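Local coordinates for protein diaminopropionate ammonia-lyase (Escherichia coli, PDB 4D9I) that uses pyridoxal 5'-phosphate to catalyse the alpha,beta-elimination of both L- and D-2,3-diaminopropionate, yielding pyruvate and ammonia, at residues B[99-102]-B[103-106]; B[379-382]-B[383-386]. One frame throughout, in Å; residues are numbered along the deposited sequence.

Contact 1 (B[99-102]-B[103-106]); sequences TLSF and EHLK
The Phe102 ring and the His104 ring are met obliquely across this first helical turn: Lys106 comes to the phenylalanine with CG, 4.0 Å from CD1 of Phe102, and Ser101 comes to the imidazole with its hydroxyl, OG lying 2.7 Å from ND1 of His104. Ser101 is the N-cap, and its OG accepts the backbone N of His104 at 3.1 Å. Serine suits the position because its short side chain, with OG held between the backbone N and the carbonyl carbon (chi1 56°), curls back over the helix end, where amides lack a preceding turn to bond to. Behind the cap the regular i to i+4 pattern starts: Leu105 N donates to Ser101 O, and Lys106 N to Phe102 O at 2.7 Å. One residue before the cap, Leu100 brings CD1 to 3.7 Å from CG of Leu105; the two branched side chains cross at about a right angle, the hydrophobic staple of the capped turn. Buried Leu105 also touches Ala86 and Cys90 of helix 81-93, and Leu95 packs on both leucines. Phe102 packs against Gln133 of helix 122-133, Leu134 and Ile39, joining helix 102-106 to helix 122-133, while Lys38 bonds the carbonyl oxygen of Leu100.

Contact 2 (B[379-382]-B[383-386]); sequences DTDV and KHYR
An aspartate N-cap starts helix 382-389, which follows the loop after strand 370-375 in this fold type II pyridoxal-phosphate enzyme. Asp381 OD1 accepts the backbone N of His384 at 3.0 Å in an almost straight bond (179° at the hydrogen), though the donor meets the oxygen from well above the carboxylate plane. With CG anti to its own backbone N (chi1 178°), the carboxylate reaches across the helix end, and OD2 rests 3.4 Å from CB of His384. Aspartate fits here because its negative charge would probably interact favourably with the partial positive charge of the helix N-terminus. With an asparagine here the negative charge is gone, which would probably leave the helix end without its electrostatic attraction and Arg150 without its weak, long ion pair. Behind the cap, Asp381 O accepts Tyr385 N, nearly along the C=O axis, and Val382 O accepts Arg386 N.

Asp379 lays its CB over one face of the Tyr385 ring, 4.0 Å from the centroid, a CH-pi contact. Its OD2 accepts from a water (2.8 Å) that in turn accepts from NE of Arg386 (2.9 Å), while Asn74 bonds OD1. The Tyr385 ring turns its edge to one face of the Arg386 guanidinium, with CE2 3.7 Å above the guanidinium plane, over its centre.

The helix thus starts between two partners: Glu149 and Arg150 of helix 148-155 bond the Val382 backbone N and the Thr380 hydroxyl, and in the second subunit Asn326 bonds Tyr385 OH while Pro327 O takes Arg386 NH2, just after helix 315-325 of that subunit.

How the contacts relate
Contacts 1 and 2 are separate helix starts, in series along the chain, with centres 35 Å apart and nearest atoms about 19 Å apart, so neither touches the other. Both use an N-cap side chain that accepts the backbone amide three residues on, a serine hydroxyl in 99-106 and an aspartate carboxylate in 379-386. Their settings differ. The centre of contact 1 lies about 26 Å from that of the chain, away from the annotated sites, and the contact meets no other chain of the assembly. Contact 2 reaches the second subunit and lies nearer catalysis: the side chain of Asp381 is about 10 Å from that of Asp120, the inferred proton acceptor for the L-isomer, and about 13 Å from a bound Tris molecule.

Contact 1 (B[99-102]-B[103-106])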
loop_
_atom_site.group_PDB
_atom_site.type_symbol
_atom_site.label_atom_id
_atom_site.label_comp_id
_atom_site.label_asym_id
_atom_site.label_seq_id
_atom_site.Cartn_x
_atom_site.Cartn_y
_atom_site.Cartn_z
ATOM N N THR B 99 15.539 40.819 6.590
ATOM C CA THR B 99 14.932 41.610 7.652
ATOM C C THR B 99 13.477 41.981 7.376
ATOM O O THR B 99 13.004 43.019 7.827
ATOM C CB THR B 99 15.740 42.898 7.925
ATOM O OG1 THR B 99 15.805 43.682 6.728
ATOM C CG2 THR B 99 17.146 42.559 8.382
ATOM N N LEU B 100 12.764 41.147 6.632
ATOM C CA LEU B 100 11.346 41.398 6.401
ATOM C C LEU B 100 10.544 40.101 6.421
ATOM O O LEU B 100 11.113 39.013 6.353
ATOM C CB LEU B 100 11.129 42.188 5.097
ATOM C CG LEU B 100 11.753 41.653 3.804
ATOM C CD1 LEU B 100 11.126 40.338 3.358
ATOM C CD2 LEU B 100 11.643 42.702 2.706
ATOM N N SER B 101 9.225 40.220 6.525
ATOM C CA SER B 101 8.348 39.050 6.469
ATOM C C SER B 101 7.887 38.798 5.036
ATOM O O SER B 101 7.882 39.709 4.211
ATOM C CB SER B 101 7.135 39.245 7.387
ATOM O OG SER B 101 6.415 40.429 7.062
ATOM N N PHE B 102 7.478 37.567 4.768
ATOM C CA PHE B 102 6.901 37.161 3.490
ATOM C C PHE B 102 5.616 37.932 3.215
ATOM O O PHE B 102 5.351 38.294 2.067
ATOM C CB PHE B 102 6.617 35.655 3.516
ATOM C CG PHE B 102 6.319 35.058 2.169
ATOM C CD1 PHE B 102 5.015 34.699 1.825
ATOM C CD2 PHE B 102 7.336 34.820 1.252
ATOM C CE1 PHE B 102 4.740 34.126 0.583
ATOM C CE2 PHE B 102 7.064 34.252 0.009
ATOM C CZ PHE B 102 5.766 33.895 -0.319
ATOM N N GLU B 103 4.834 38.199 4.268
ATOM C CA GLU B 103 3.618 39.008 4.153
ATOM C C GLU B 103 3.930 40.456 3.790
ATOM O O GLU B 103 3.212 41.063 2.996
ATOM C CB GLU B 103 2.782 38.949 5.430
ATOM C CG GLU B 103 1.534 39.827 5.390
ATOM C CD GLU B 103 0.480 39.431 6.406
ATOM O OE1 GLU B 103 0.754 38.565 7.273
ATOM O OE2 GLU B 103 -0.637 39.994 6.343
ATOM N N HIS B 104 4.998 41.008 4.360
ATOM C CA HIS B 104 5.459 42.328 3.926
ATOM C C HIS B 104 5.779 42.309 2.458
ATOM O O HIS B 104 5.463 43.265 1.735
ATOM C CB HIS B 104 6.656 42.812 4.735
ATOM C CG HIS B 104 6.296 43.342 6.102
ATOM N ND1 HIS B 104 6.991 43.018 7.208
ATOM C CD2 HIS B 104 5.268 44.189 6.518
ATOM C CE1 HIS B 104 6.445 43.631 8.277
ATOM N NE2 HIS B 104 5.389 44.345 7.853
ATOM N N LEU B 105 6.397 41.221 1.999
ATOM C CA LEU B 105 6.705 41.042 0.575
ATOM C C LEU B 105 5.447 40.914 -0.280
ATOM O O LEU B 105 5.351 41.544 -1.339
ATOM C CB LEU B 105 7.614 39.826 0.334
ATOM C CG LEU B 105 9.124 40.041 0.224
ATOM C CD1 LEU B 105 9.837 38.733 -0.074
ATOM C CD2 LEU B 105 9.448 41.080 -0.842
ATOM N N LYS B 106 4.501 40.087 0.177
ATOM C CA LYS B 106 3.216 39.904 -0.509
ATOM C C LYS B 106 2.591 41.247 -0.898
ATOM O O LYS B 106 2.158 41.437 -2.041
ATOM C CB LYS B 106 2.238 39.092 0.348
ATOM C CG LYS B 106 2.602 37.617 0.493
ATOM C CD LYS B 106 1.554 36.833 1.281
ATOM C CE LYS B 106 0.351 36.494 0.417
ATOM N NZ LYS B 106 -0.816 36.043 1.215
#

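Contact 2 (B[379-382]-B[383-386])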
loop_
_atom_site.group_PDB
_atom_site.type_symbol
_atom_site.label_atom_id
_atom_site.label_comp_id
_atom_site.label_asym_id
_atom_site.label_seq_id
_atom_site.Cartn_x
_atom_site.Cartn_y
_atom_site.Cartn_z
ATOM N N ASP B 379 2.027 11.893 -4.409
ATOM C CA ASP B 379 1.321 11.477 -5.610
ATOM C C ASP B 379 0.914 12.677 -6.473
ATOM O O ASP B 379 -0.274 12.996 -6.623
ATOM C CB ASP B 379 0.099 10.618 -5.237
ATOM C CG ASP B 379 -0.812 11.297 -4.228
ATOM O OD1 ASP B 379 -0.401 12.313 -3.622
ATOM O OD2 ASP B 379 -1.938 10.812 -4.022
ATOM N N THR B 380 1.910 13.335 -7.055
ATOM C CA THR B 380 1.655 14.496 -7.872
ATOM C C THR B 380 0.896 14.137 -9.159
ATOM O O THR B 380 0.272 14.994 -9.755
ATOM C CB THR B 380 2.966 15.244 -8.167
ATOM O OG1 THR B 380 3.902 14.333 -8.743
ATOM C CG2 THR B 380 3.545 15.810 -6.869
ATOM N N ASP B 381 0.970 12.872 -9.572
ATOM C CA ASP B 381 0.169 12.331 -10.654
ATOM C C ASP B 381 -0.651 11.160 -10.064
ATOM O O ASP B 381 -0.146 10.043 -9.975
ATOM C CB ASP B 381 1.073 11.843 -11.799
ATOM C CG ASP B 381 0.294 11.213 -12.958
ATOM O OD1 ASP B 381 -0.885 10.844 -12.796
ATOM O OD2 ASP B 381 0.874 11.059 -14.048
ATOM N N VAL B 382 -1.893 11.426 -9.664
ATOM C CA VAL B 382 -2.668 10.414 -8.927
ATOM C C VAL B 382 -3.023 9.193 -9.784
ATOM O O VAL B 382 -3.152 8.071 -9.259
ATOM C CB VAL B 382 -3.916 10.996 -8.216
ATOM C CG1 VAL B 382 -3.520 12.084 -7.231
ATOM C CG2 VAL B 382 -4.928 11.520 -9.218
ATOM N N LYS B 383 -3.182 9.426 -11.093
ATOM C CA LYS B 383 -3.474 8.379 -12.069
ATOM C C LYS B 383 -2.336 7.366 -12.070
ATOM O O LYS B 383 -2.548 6.181 -11.850
ATOM C CB LYS B 383 -3.622 8.994 -13.467
ATOM C CG LYS B 383 -4.355 8.134 -14.478
ATOM C CD LYS B 383 -4.744 8.993 -15.681
ATOM C CE LYS B 383 -5.391 8.173 -16.785
ATOM N NZ LYS B 383 -4.562 6.977 -17.122
ATOM N N HIS B 384 -1.121 7.862 -12.297
ATOM C CA HIS B 384 0.092 7.039 -12.301
ATOM C C HIS B 384 0.348 6.390 -10.955
ATOM O O HIS B 384 0.745 5.201 -10.862
ATOM C CB HIS B 384 1.266 7.918 -12.760
ATOM C CG HIS B 384 2.599 7.227 -12.737
ATOM N ND1 HIS B 384 2.957 6.311 -13.658
ATOM C CD2 HIS B 384 3.666 7.337 -11.850
ATOM C CE1 HIS B 384 4.191 5.855 -13.380
ATOM N NE2 HIS B 384 4.628 6.487 -12.268
ATOM N N TYR B 385 0.165 7.170 -9.889
ATOM C CA TYR B 385 0.420 6.665 -8.539
ATOM C C TYR B 385 -0.435 5.412 -8.290
ATOM O O TYR B 385 0.072 4.375 -7.861
ATOM C CB TYR B 385 0.111 7.723 -7.471
ATOM C CG TYR B 385 0.422 7.197 -6.079
ATOM C CD1 TYR B 385 1.735 7.141 -5.624
ATOM C CD2 TYR B 385 -0.593 6.706 -5.254
ATOM C CE1 TYR B 385 2.049 6.627 -4.366
ATOM C CE2 TYR B 385 -0.300 6.197 -3.994
ATOM C CZ TYR B 385 0.998 6.150 -3.562
ATOM O OH TYR B 385 1.271 5.661 -2.331
ATOM N N ARG B 386 -1.725 5.517 -8.599
ATOM C CA ARG B 386 -2.651 4.415 -8.332
ATOM C C ARG B 386 -2.448 3.249 -9.306
ATOM O O ARG B 386 -2.585 2.073 -8.918
ATOM C CB ARG B 386 -4.104 4.907 -8.316
ATOM C CG ARG B 386 -4.428 5.820 -7.132
ATOM C CD ARG B 386 -4.016 5.203 -5.800
ATOM N NE ARG B 386 -4.040 6.186 -4.715
ATOM C CZ ARG B 386 -3.969 5.881 -3.420
ATOM N NH1 ARG B 386 -3.873 4.609 -3.028
ATOM N NH2 ARG B 386 -3.982 6.857 -2.513
HETATM O O HOH W 1 -3.752 9.014 -5.111
#